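Collagen adhesin (Staphylococcus aureus, PDB 2F68) binds collagen as a bacterial surface adhesin, probably by wrapping two beta-rich domains around the collagen triple helix in a "collagen hug". Local coordinates at residues N202-T208 with Y251-N257; K268-S274 with F291-N297. All coordinates share one frame; numbering follows the deposited sequence.

Contact 1. Residues N202-T208 with Y251-N257; sequences NINVTGT and YNSFSIN
N204 and S255 face each other as an antiparallel hydrogen-bonded pair, and T206 and S253 form the next one. N204 N donates to S255 O at 2.8 Å, almost straight at 176°. S255 N returns a bond to N204 O. At the second pair S253 N reaches T206 O at 2.8 Å, and T206 N reaches S253 O. A longer bond from N257 N to N202 O, 3.3 Å, closes the N202 end of the ladder.

The polar face carries N204, T206, S253 and S255. T206 OG1 lies 3.3 Å from S253 CB; chi1 of 49° sets the hydroxyl beside that carbon. One water donates to N204 O and also bonds T206 OG1 and S253 OG. S255 OG turns to N172 instead.

The other face is apolar. V205 and F254 lie side by side, with V205 CG1 3.7 Å from F254 CE2. I203 CG2 meets I256 CG1 at 3.8 Å.

The strand pair ends at G207, paired with N252; its backbone, with phi positive, takes angles that suit glycine. N252 OD1 accepts a hydrogen bond from H209 N and a weak, bent one from T208 N, 2.9 Å and 117°. N252 ND2 bonds Y248 O.

The two strands are neighbours inside a five-stranded antiparallel sheet of the collagen-binding domain, with 252-262 in the middle. Strand 211-213 flanks residues 202-208, and strand 166-173 flanks residues 251-257. F222 of helix 218-225 packs on I203 and V205, while L171 and I173 touch I256.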
ATOM      1  N   ASN A 202     -10.049   6.851 -14.157  1.00 28.83           N
ATOM      2  CA  ASN A 202     -10.351   5.585 -14.858  1.00 27.32           C
ATOM      3  C   ASN A 202     -11.534   4.751 -14.333  1.00 24.89           C
ATOM      4  O   ASN A 202     -11.675   4.533 -13.127  1.00 24.57           O
ATOM      5  CB  ASN A 202      -9.088   4.723 -15.108  1.00 27.31           C
ATOM      6  CG  ASN A 202      -8.630   3.944 -13.879  1.00 29.96           C
ATOM      7  OD1 ASN A 202      -7.595   4.255 -13.288  1.00 30.10           O
ATOM      8  ND2 ASN A 202      -9.388   2.919 -13.500  1.00 29.63           N
ATOM      9  N   ILE A 203     -12.376   4.294 -15.259  1.00 23.80           N
ATOM     10  CA  ILE A 203     -13.551   3.482 -14.930  1.00 23.14           C
ATOM     11  C   ILE A 203     -13.525   2.169 -15.717  1.00 23.60           C
ATOM     12  O   ILE A 203     -13.335   2.173 -16.936  1.00 23.74           O
ATOM     13  CB  ILE A 203     -14.893   4.229 -15.221  1.00 22.73           C
ATOM     14  CG1 ILE A 203     -14.886   5.657 -14.659  1.00 22.11           C
ATOM     15  CG2 ILE A 203     -16.083   3.455 -14.661  1.00 20.29           C
ATOM     16  CD1 ILE A 203     -14.519   6.726 -15.677  1.00 22.60           C
ATOM     17  N   ASN A 204     -13.710   1.056 -15.012  1.00 24.30           N
ATOM     18  CA  ASN A 204     -13.791  -0.260 -15.643  1.00 25.04           C
ATOM     19  C   ASN A 204     -15.217  -0.802 -15.634  1.00 25.79           C
ATOM     20  O   ASN A 204     -15.801  -1.026 -14.570  1.00 24.47           O
ATOM     21  CB  ASN A 204     -12.836  -1.251 -14.968  1.00 25.00           C
ATOM     22  CG  ASN A 204     -12.701  -2.559 -15.738  1.00 26.88           C
ATOM     23  OD1 ASN A 204     -12.616  -2.569 -16.967  1.00 27.69           O
ATOM     24  ND2 ASN A 204     -12.673  -3.670 -15.010  1.00 28.27           N
ATOM     25  N   VAL A 205     -15.771  -1.002 -16.828  1.00 25.90           N
ATOM     26  CA  VAL A 205     -17.127  -1.525 -16.978  1.00 26.24           C
ATOM     27  C   VAL A 205     -17.086  -2.940 -17.557  1.00 27.69           C
ATOM     28  O   VAL A 205     -16.429  -3.183 -18.572  1.00 28.95           O
ATOM     29  CB  VAL A 205     -18.017  -0.608 -17.863  1.00 25.72           C
ATOM     30  CG1 VAL A 205     -19.482  -1.020 -17.761  1.00 25.28           C
ATOM     31  CG2 VAL A 205     -17.858   0.855 -17.463  1.00 25.15           C
ATOM     32  N   THR A 206     -17.778  -3.865 -16.896  1.00 27.50           N
ATOM     33  CA  THR A 206     -17.866  -5.255 -17.348  1.00 28.76           C
ATOM     34  C   THR A 206     -19.317  -5.724 -17.411  1.00 29.94           C
ATOM     35  O   THR A 206     -20.114  -5.428 -16.517  1.00 29.93           O
ATOM     36  CB  THR A 206     -17.058  -6.215 -16.442  1.00 28.29           C
ATOM     37  OG1 THR A 206     -17.382  -5.974 -15.067  1.00 36.30           O
ATOM     38  CG2 THR A 206     -15.558  -6.031 -16.649  1.00 28.39           C
ATOM     39  N   GLY A 207     -19.649  -6.455 -18.472  1.00 30.59           N
ATOM     40  CA  GLY A 207     -21.001  -6.970 -18.677  1.00 31.91           C
ATOM     41  C   GLY A 207     -21.457  -6.841 -20.117  1.00 33.81           C
ATOM     42  O   GLY A 207     -20.778  -7.306 -21.035  1.00 34.02           O
ATOM     43  N   THR A 208     -22.613  -6.208 -20.310  1.00 33.71           N
ATOM     44  CA  THR A 208     -23.174  -5.986 -21.643  1.00 34.33           C
ATOM     45  C   THR A 208     -22.435  -4.854 -22.361  1.00 32.92           C
ATOM     46  O   THR A 208     -22.196  -4.927 -23.569  1.00 32.13           O
ATOM     47  CB  THR A 208     -24.690  -5.670 -21.578  1.00 34.93           C
ATOM     48  OG1 THR A 208     -25.329  -6.556 -20.650  1.00 37.26           O
ATOM     49  CG2 THR A 208     -25.341  -5.827 -22.949  1.00 38.93           C
ATOM     50  N   TYR A 251     -27.283  -5.079 -15.643  1.00 26.42           N
ATOM     51  CA  TYR A 251     -26.432  -6.050 -16.353  1.00 27.70           C
ATOM     52  C   TYR A 251     -24.978  -5.594 -16.548  1.00 27.64           C
ATOM     53  O   TYR A 251     -24.269  -6.110 -17.418  1.00 27.77           O
ATOM     54  CB  TYR A 251     -27.053  -6.458 -17.703  1.00 27.77           C
ATOM     55  CG  TYR A 251     -28.546  -6.715 -17.671  1.00 28.02           C
ATOM     56  CD1 TYR A 251     -29.066  -7.870 -17.085  1.00 28.78           C
ATOM     57  CD2 TYR A 251     -29.438  -5.807 -18.241  1.00 30.42           C
ATOM     58  CE1 TYR A 251     -30.439  -8.107 -17.059  1.00 28.31           C
ATOM     59  CE2 TYR A 251     -30.812  -6.035 -18.220  1.00 29.88           C
ATOM     60  CZ  TYR A 251     -31.304  -7.187 -17.628  1.00 28.39           C
ATOM     61  OH  TYR A 251     -32.660  -7.418 -17.605  1.00 31.12           O
ATOM     62  N   ASN A 252     -24.537  -4.639 -15.729  1.00 27.52           N
ATOM     63  CA  ASN A 252     -23.184  -4.089 -15.824  1.00 26.28           C
ATOM     64  C   ASN A 252     -22.544  -3.817 -14.465  1.00 26.91           C
ATOM     65  O   ASN A 252     -23.221  -3.402 -13.522  1.00 25.72           O
ATOM     66  CB  ASN A 252     -23.182  -2.804 -16.658  1.00 27.27           C
ATOM     67  CG  ASN A 252     -23.458  -3.057 -18.128  1.00 28.99           C
ATOM     68  OD1 ASN A 252     -22.685  -3.728 -18.814  1.00 29.99           O
ATOM     69  ND2 ASN A 252     -24.564  -2.514 -18.620  1.00 31.86           N
ATOM     70  N   SER A 253     -21.237  -4.054 -14.382  1.00 25.99           N
ATOM     71  CA  SER A 253     -20.461  -3.769 -13.177  1.00 25.91           C
ATOM     72  C   SER A 253     -19.570  -2.553 -13.399  1.00 24.34           C
ATOM     73  O   SER A 253     -18.862  -2.469 -14.405  1.00 23.10           O
ATOM     74  CB  SER A 253     -19.615  -4.983 -12.780  1.00 25.47           C
ATOM     75  OG  SER A 253     -18.937  -4.758 -11.556  1.00 34.42           O
ATOM     76  N   PHE A 254     -19.608  -1.614 -12.457  1.00 23.06           N
ATOM     77  CA  PHE A 254     -18.845  -0.372 -12.567  1.00 23.19           C
ATOM     78  C   PHE A 254     -17.778  -0.269 -11.480  1.00 23.36           C
ATOM     79  O   PHE A 254     -18.094  -0.156 -10.294  1.00 25.27           O
ATOM     80  CB  PHE A 254     -19.779   0.844 -12.515  1.00 22.41           C
ATOM     81  CG  PHE A 254     -20.775   0.900 -13.642  1.00 22.67           C
ATOM     82  CD1 PHE A 254     -22.041   0.338 -13.500  1.00 21.58           C
ATOM     83  CD2 PHE A 254     -20.451   1.522 -14.845  1.00 23.24           C
ATOM     84  CE1 PHE A 254     -22.967   0.389 -14.539  1.00 22.55           C
ATOM     85  CE2 PHE A 254     -21.370   1.579 -15.890  1.00 24.46           C
ATOM     86  CZ  PHE A 254     -22.631   1.011 -15.737  1.00 20.19           C
ATOM     87  N   SER A 255     -16.514  -0.314 -11.897  1.00 22.53           N
ATOM     88  CA  SER A 255     -15.386  -0.180 -10.978  1.00 22.64           C
ATOM     89  C   SER A 255     -14.680   1.156 -11.194  1.00 23.21           C
ATOM     90  O   SER A 255     -14.015   1.363 -12.214  1.00 23.91           O
ATOM     91  CB  SER A 255     -14.408  -1.347 -11.147  1.00 22.92           C
ATOM     92  OG  SER A 255     -13.364  -1.284 -10.189  1.00 24.98           O
ATOM     93  N   ILE A 256     -14.837   2.062 -10.230  1.00 22.11           N
ATOM     94  CA  ILE A 256     -14.245   3.396 -10.315  1.00 22.42           C
ATOM     95  C   ILE A 256     -13.030   3.521  -9.395  1.00 21.86           C
ATOM     96  O   ILE A 256     -13.160   3.582  -8.168  1.00 22.65           O
ATOM     97  CB  ILE A 256     -15.282   4.517 -10.022  1.00 21.83           C
ATOM     98  CG1 ILE A 256     -16.482   4.398 -10.970  1.00 23.32           C
ATOM     99  CG2 ILE A 256     -14.633   5.900 -10.140  1.00 23.11           C
ATOM    100  CD1 ILE A 256     -17.710   5.175 -10.532  1.00 23.52           C
ATOM    101  N   ASN A 257     -11.851   3.548 -10.009  1.00 21.07           N
ATOM    102  CA  ASN A 257     -10.588   3.724  -9.300  1.00 21.88           C
ATOM    103  C   ASN A 257     -10.215   5.206  -9.226  1.00 21.02           C
ATOM    104  O   ASN A 257     -10.770   6.021  -9.964  1.00 20.28           O
ATOM    105  CB  ASN A 257      -9.485   2.914 -10.001  1.00 22.27           C
ATOM    106  CG  ASN A 257      -8.136   3.005  -9.298  1.00 28.04           C
ATOM    107  OD1 ASN A 257      -7.132   3.366  -9.911  1.00 31.03           O
ATOM    108  ND2 ASN A 257      -8.108   2.678  -8.010  1.00 25.87           N
TER
HETATM  109  O   HOH W   1     -16.464  -3.538 -13.144  1.00 25.31           O

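Contact 2. Residues K268-S274 with F291-N297; sequences KEFVNNS and FNHTVHN
An antiparallel strand pair in the second sheet of the collagen-binding domain joins residues 268-274 to 291-297. F270 N donates to V295 O at 2.8 Å, and V295 N answers to F270 O. N272 and H293 exchange a similar pair of backbone bonds. N297 N to K268 O, 2.8 Å, closes one end.

At the other end F291 N bonds S274 O. S274 OG also donates to F291 O at 2.7 Å. Its chi1 of 64° turns the hydroxyl to that carbonyl, so backbone and side chain both grip F291. Y153 OH is a second partner of S274 OG, and its ring meets F291 edge-to-face.

The ladder runs along strand 269-278, which pairs on its other side with strand 184-190. On the face of F270 and V295, the amide of N297 sits at the edge of the F270 ring, with N297 CG 3.6 Å from F270 CE2. The two planes stand 72° apart. Q267 O holds N297 ND2. N272 on this face bonds Y258 OH and D188, and V295 touches V167 and W169.

The opposite face is more exposed. E269 and H296 extend side by side, carboxylate and ring nearly perpendicular at 87°, with E269 OE2 3.6 Å from H296 NE2. T294 CG2 lies 3.6 Å from E269 OE1 and 3.8 Å from V271 CG2.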
ATOM      1  N   LYS A 268      -1.919   9.052  10.377  1.00 32.10           N
ATOM      2  CA  LYS A 268      -1.920   7.596  10.531  1.00 33.42           C
ATOM      3  C   LYS A 268      -2.983   6.902   9.683  1.00 31.86           C
ATOM      4  O   LYS A 268      -2.748   5.811   9.160  1.00 29.46           O
ATOM      5  CB  LYS A 268      -2.099   7.211  12.004  1.00 33.76           C
ATOM      6  CG  LYS A 268      -0.914   7.553  12.896  1.00 36.33           C
ATOM      7  CD  LYS A 268      -1.178   7.153  14.338  1.00 37.35           C
ATOM      8  CE  LYS A 268       0.000   7.499  15.233  1.00 42.13           C
ATOM      9  NZ  LYS A 268      -0.246   7.113  16.650  1.00 45.89           N
ATOM     10  N   GLU A 269      -4.148   7.534   9.554  1.00 30.80           N
ATOM     11  CA  GLU A 269      -5.273   6.947   8.828  1.00 31.67           C
ATOM     12  C   GLU A 269      -5.796   7.859   7.721  1.00 29.18           C
ATOM     13  O   GLU A 269      -5.977   9.060   7.926  1.00 28.46           O
ATOM     14  CB  GLU A 269      -6.411   6.597   9.793  1.00 31.83           C
ATOM     15  CG  GLU A 269      -6.137   5.391  10.685  1.00 36.21           C
ATOM     16  CD  GLU A 269      -7.307   5.039  11.594  1.00 34.78           C
ATOM     17  OE1 GLU A 269      -8.395   5.637  11.449  1.00 40.28           O
ATOM     18  OE2 GLU A 269      -7.135   4.154  12.458  1.00 43.79           O
ATOM     19  N   PHE A 270      -6.034   7.271   6.551  1.00 26.12           N
ATOM     20  CA  PHE A 270      -6.633   7.985   5.426  1.00 24.89           C
ATOM     21  C   PHE A 270      -8.021   7.420   5.141  1.00 23.86           C
ATOM     22  O   PHE A 270      -8.165   6.258   4.751  1.00 22.80           O
ATOM     23  CB  PHE A 270      -5.734   7.910   4.187  1.00 24.58           C
ATOM     24  CG  PHE A 270      -4.381   8.535   4.385  1.00 24.97           C
ATOM     25  CD1 PHE A 270      -4.210   9.912   4.267  1.00 25.04           C
ATOM     26  CD2 PHE A 270      -3.276   7.748   4.696  1.00 25.44           C
ATOM     27  CE1 PHE A 270      -2.960  10.495   4.455  1.00 26.76           C
ATOM     28  CE2 PHE A 270      -2.022   8.322   4.884  1.00 28.96           C
ATOM     29  CZ  PHE A 270      -1.864   9.697   4.764  1.00 27.31           C
ATOM     30  N   VAL A 271      -9.036   8.254   5.349  1.00 22.60           N
ATOM     31  CA  VAL A 271     -10.431   7.822   5.289  1.00 21.56           C
ATOM     32  C   VAL A 271     -11.127   8.325   4.024  1.00 21.04           C
ATOM     33  O   VAL A 271     -10.888   9.446   3.572  1.00 21.18           O
ATOM     34  CB  VAL A 271     -11.229   8.293   6.541  1.00 21.44           C
ATOM     35  CG1 VAL A 271     -12.549   7.538   6.663  1.00 21.83           C
ATOM     36  CG2 VAL A 271     -10.407   8.115   7.813  1.00 23.57           C
ATOM     37  N   ASN A 272     -11.979   7.473   3.460  1.00 20.90           N
ATOM     38  CA  ASN A 272     -12.850   7.843   2.352  1.00 20.01           C
ATOM     39  C   ASN A 272     -14.274   7.383   2.650  1.00 20.24           C
ATOM     40  O   ASN A 272     -14.494   6.233   3.039  1.00 20.13           O
ATOM     41  CB  ASN A 272     -12.333   7.244   1.039  1.00 20.53           C
ATOM     42  CG  ASN A 272     -13.131   7.694  -0.179  1.00 20.93           C
ATOM     43  OD1 ASN A 272     -13.304   6.933  -1.129  1.00 27.60           O
ATOM     44  ND2 ASN A 272     -13.610   8.933  -0.159  1.00 19.56           N
ATOM     45  N   ASN A 273     -15.232   8.293   2.487  1.00 19.14           N
ATOM     46  CA  ASN A 273     -16.632   8.018   2.806  1.00 19.63           C
ATOM     47  C   ASN A 273     -17.537   8.094   1.581  1.00 19.03           C
ATOM     48  O   ASN A 273     -17.310   8.910   0.688  1.00 18.06           O
ATOM     49  CB  ASN A 273     -17.134   8.979   3.889  1.00 19.59           C
ATOM     50  CG  ASN A 273     -16.359   8.855   5.195  1.00 22.93           C
ATOM     51  OD1 ASN A 273     -15.893   7.774   5.561  1.00 24.18           O
ATOM     52  ND2 ASN A 273     -16.226   9.968   5.908  1.00 24.35           N
ATOM     53  N   SER A 274     -18.560   7.240   1.546  1.00 18.69           N
ATOM     54  CA  SER A 274     -19.511   7.212   0.432  1.00 18.34           C
ATOM     55  C   SER A 274     -20.907   6.752   0.850  1.00 17.91           C
ATOM     56  O   SER A 274     -21.057   5.894   1.723  1.00 18.21           O
ATOM     57  CB  SER A 274     -18.986   6.333  -0.708  1.00 17.80           C
ATOM     58  OG  SER A 274     -18.860   4.982  -0.301  1.00 18.55           O
ATOM     59  N   PHE A 291     -20.980   3.322   3.091  1.00 23.44           N
ATOM     60  CA  PHE A 291     -19.988   2.327   2.695  1.00 21.92           C
ATOM     61  C   PHE A 291     -18.597   2.958   2.736  1.00 21.57           C
ATOM     62  O   PHE A 291     -18.083   3.427   1.720  1.00 21.53           O
ATOM     63  CB  PHE A 291     -20.299   1.767   1.301  1.00 22.28           C
ATOM     64  CG  PHE A 291     -21.593   1.002   1.226  1.00 22.06           C
ATOM     65  CD1 PHE A 291     -22.761   1.626   0.799  1.00 22.00           C
ATOM     66  CD2 PHE A 291     -21.643  -0.342   1.582  1.00 23.81           C
ATOM     67  CE1 PHE A 291     -23.961   0.922   0.727  1.00 25.93           C
ATOM     68  CE2 PHE A 291     -22.839  -1.054   1.515  1.00 24.65           C
ATOM     69  CZ  PHE A 291     -23.999  -0.420   1.086  1.00 24.88           C
ATOM     70  N   ASN A 292     -18.003   2.967   3.927  1.00 21.11           N
ATOM     71  CA  ASN A 292     -16.742   3.669   4.170  1.00 21.87           C
ATOM     72  C   ASN A 292     -15.540   2.729   4.234  1.00 23.28           C
ATOM     73  O   ASN A 292     -15.685   1.541   4.529  1.00 22.83           O
ATOM     74  CB  ASN A 292     -16.826   4.492   5.464  1.00 21.24           C
ATOM     75  CG  ASN A 292     -18.149   5.237   5.613  1.00 22.55           C
ATOM     76  OD1 ASN A 292     -18.759   5.222   6.684  1.00 25.76           O
ATOM     77  ND2 ASN A 292     -18.596   5.888   4.544  1.00 18.79           N
ATOM     78  N   HIS A 293     -14.355   3.272   3.956  1.00 23.20           N
ATOM     79  CA  HIS A 293     -13.109   2.512   4.043  1.00 23.90           C
ATOM     80  C   HIS A 293     -11.956   3.371   4.556  1.00 24.09           C
ATOM     81  O   HIS A 293     -11.862   4.559   4.234  1.00 23.50           O
ATOM     82  CB  HIS A 293     -12.749   1.899   2.688  1.00 23.33           C
ATOM     83  CG  HIS A 293     -11.746   0.791   2.776  1.00 24.70           C
ATOM     84  ND1 HIS A 293     -10.395   0.993   2.588  1.00 25.93           N
ATOM     85  CD2 HIS A 293     -11.897  -0.527   3.042  1.00 22.78           C
ATOM     86  CE1 HIS A 293      -9.758  -0.156   2.731  1.00 24.83           C
ATOM     87  NE2 HIS A 293     -10.646  -1.094   3.005  1.00 26.94           N
ATOM     88  N   THR A 294     -11.084   2.756   5.351  1.00 23.57           N
ATOM     89  CA  THR A 294      -9.941   3.444   5.946  1.00 24.23           C
ATOM     90  C   THR A 294      -8.638   2.714   5.616  1.00 24.13           C
ATOM     91  O   THR A 294      -8.521   1.504   5.831  1.00 22.89           O
ATOM     92  CB  THR A 294     -10.098   3.574   7.481  1.00 24.62           C
ATOM     93  OG1 THR A 294     -11.412   4.053   7.793  1.00 24.87           O
ATOM     94  CG2 THR A 294      -9.065   4.534   8.056  1.00 25.01           C
ATOM     95  N   VAL A 295      -7.668   3.459   5.090  1.00 23.76           N
ATOM     96  CA  VAL A 295      -6.354   2.911   4.753  1.00 24.14           C
ATOM     97  C   VAL A 295      -5.300   3.444   5.724  1.00 24.48           C
ATOM     98  O   VAL A 295      -5.131   4.657   5.868  1.00 24.21           O
ATOM     99  CB  VAL A 295      -5.951   3.230   3.287  1.00 24.00           C
ATOM    100  CG1 VAL A 295      -4.569   2.669   2.964  1.00 23.75           C
ATOM    101  CG2 VAL A 295      -6.982   2.674   2.317  1.00 21.53           C
ATOM    102  N   HIS A 296      -4.603   2.524   6.386  1.00 24.77           N
ATOM    103  CA  HIS A 296      -3.566   2.875   7.353  1.00 27.13           C
ATOM    104  C   HIS A 296      -2.253   3.235   6.665  1.00 26.89           C
ATOM    105  O   HIS A 296      -1.850   2.586   5.696  1.00 26.87           O
ATOM    106  CB  HIS A 296      -3.344   1.729   8.344  1.00 27.92           C
ATOM    107  CG  HIS A 296      -4.552   1.396   9.164  1.00 30.14           C
ATOM    108  ND1 HIS A 296      -5.433   0.397   8.818  1.00 36.67           N
ATOM    109  CD2 HIS A 296      -5.024   1.934  10.314  1.00 34.52           C
ATOM    110  CE1 HIS A 296      -6.398   0.330   9.719  1.00 33.88           C
ATOM    111  NE2 HIS A 296      -6.172   1.252  10.638  1.00 35.40           N
ATOM    112  N   ASN A 297      -1.597   4.274   7.175  1.00 26.72           N
ATOM    113  CA  ASN A 297      -0.313   4.728   6.646  1.00 27.53           C
ATOM    114  C   ASN A 297       0.828   3.806   7.068  1.00 27.85           C
ATOM    115  O   ASN A 297       0.770   3.178   8.128  1.00 27.14           O
ATOM    116  CB  ASN A 297      -0.030   6.165   7.098  1.00 27.56           C
ATOM    117  CG  ASN A 297       0.998   6.871   6.223  1.00 30.46           C
ATOM    118  OD1 ASN A 297       1.416   6.357   5.184  1.00 32.04           O
ATOM    119  ND2 ASN A 297       1.405   8.063   6.644  1.00 31.10           N
TER

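How the contacts relate
Both contacts are antiparallel strand pairs, but they belong to different sheets. Their centres are about 22 Å apart, and their nearest atoms about 8 Å. They follow in series: strand 252-262 of contact 1 leads into strand 269-278 of contact 2. Each has one buried face and one more open face. Strand 166-173 links them, pairing with 252-262 in contact 1 and packing its side chains on N272, H293 and V295 in contact 2. Contact 1 buries aliphatic side chains and a phenylalanine; a helix packs on I203 and V205, and the polar face shares a water. Contact 2 buries F270 and V295 too, but with an asparagine among them held by polar partners, and bears an acid and a histidine outside.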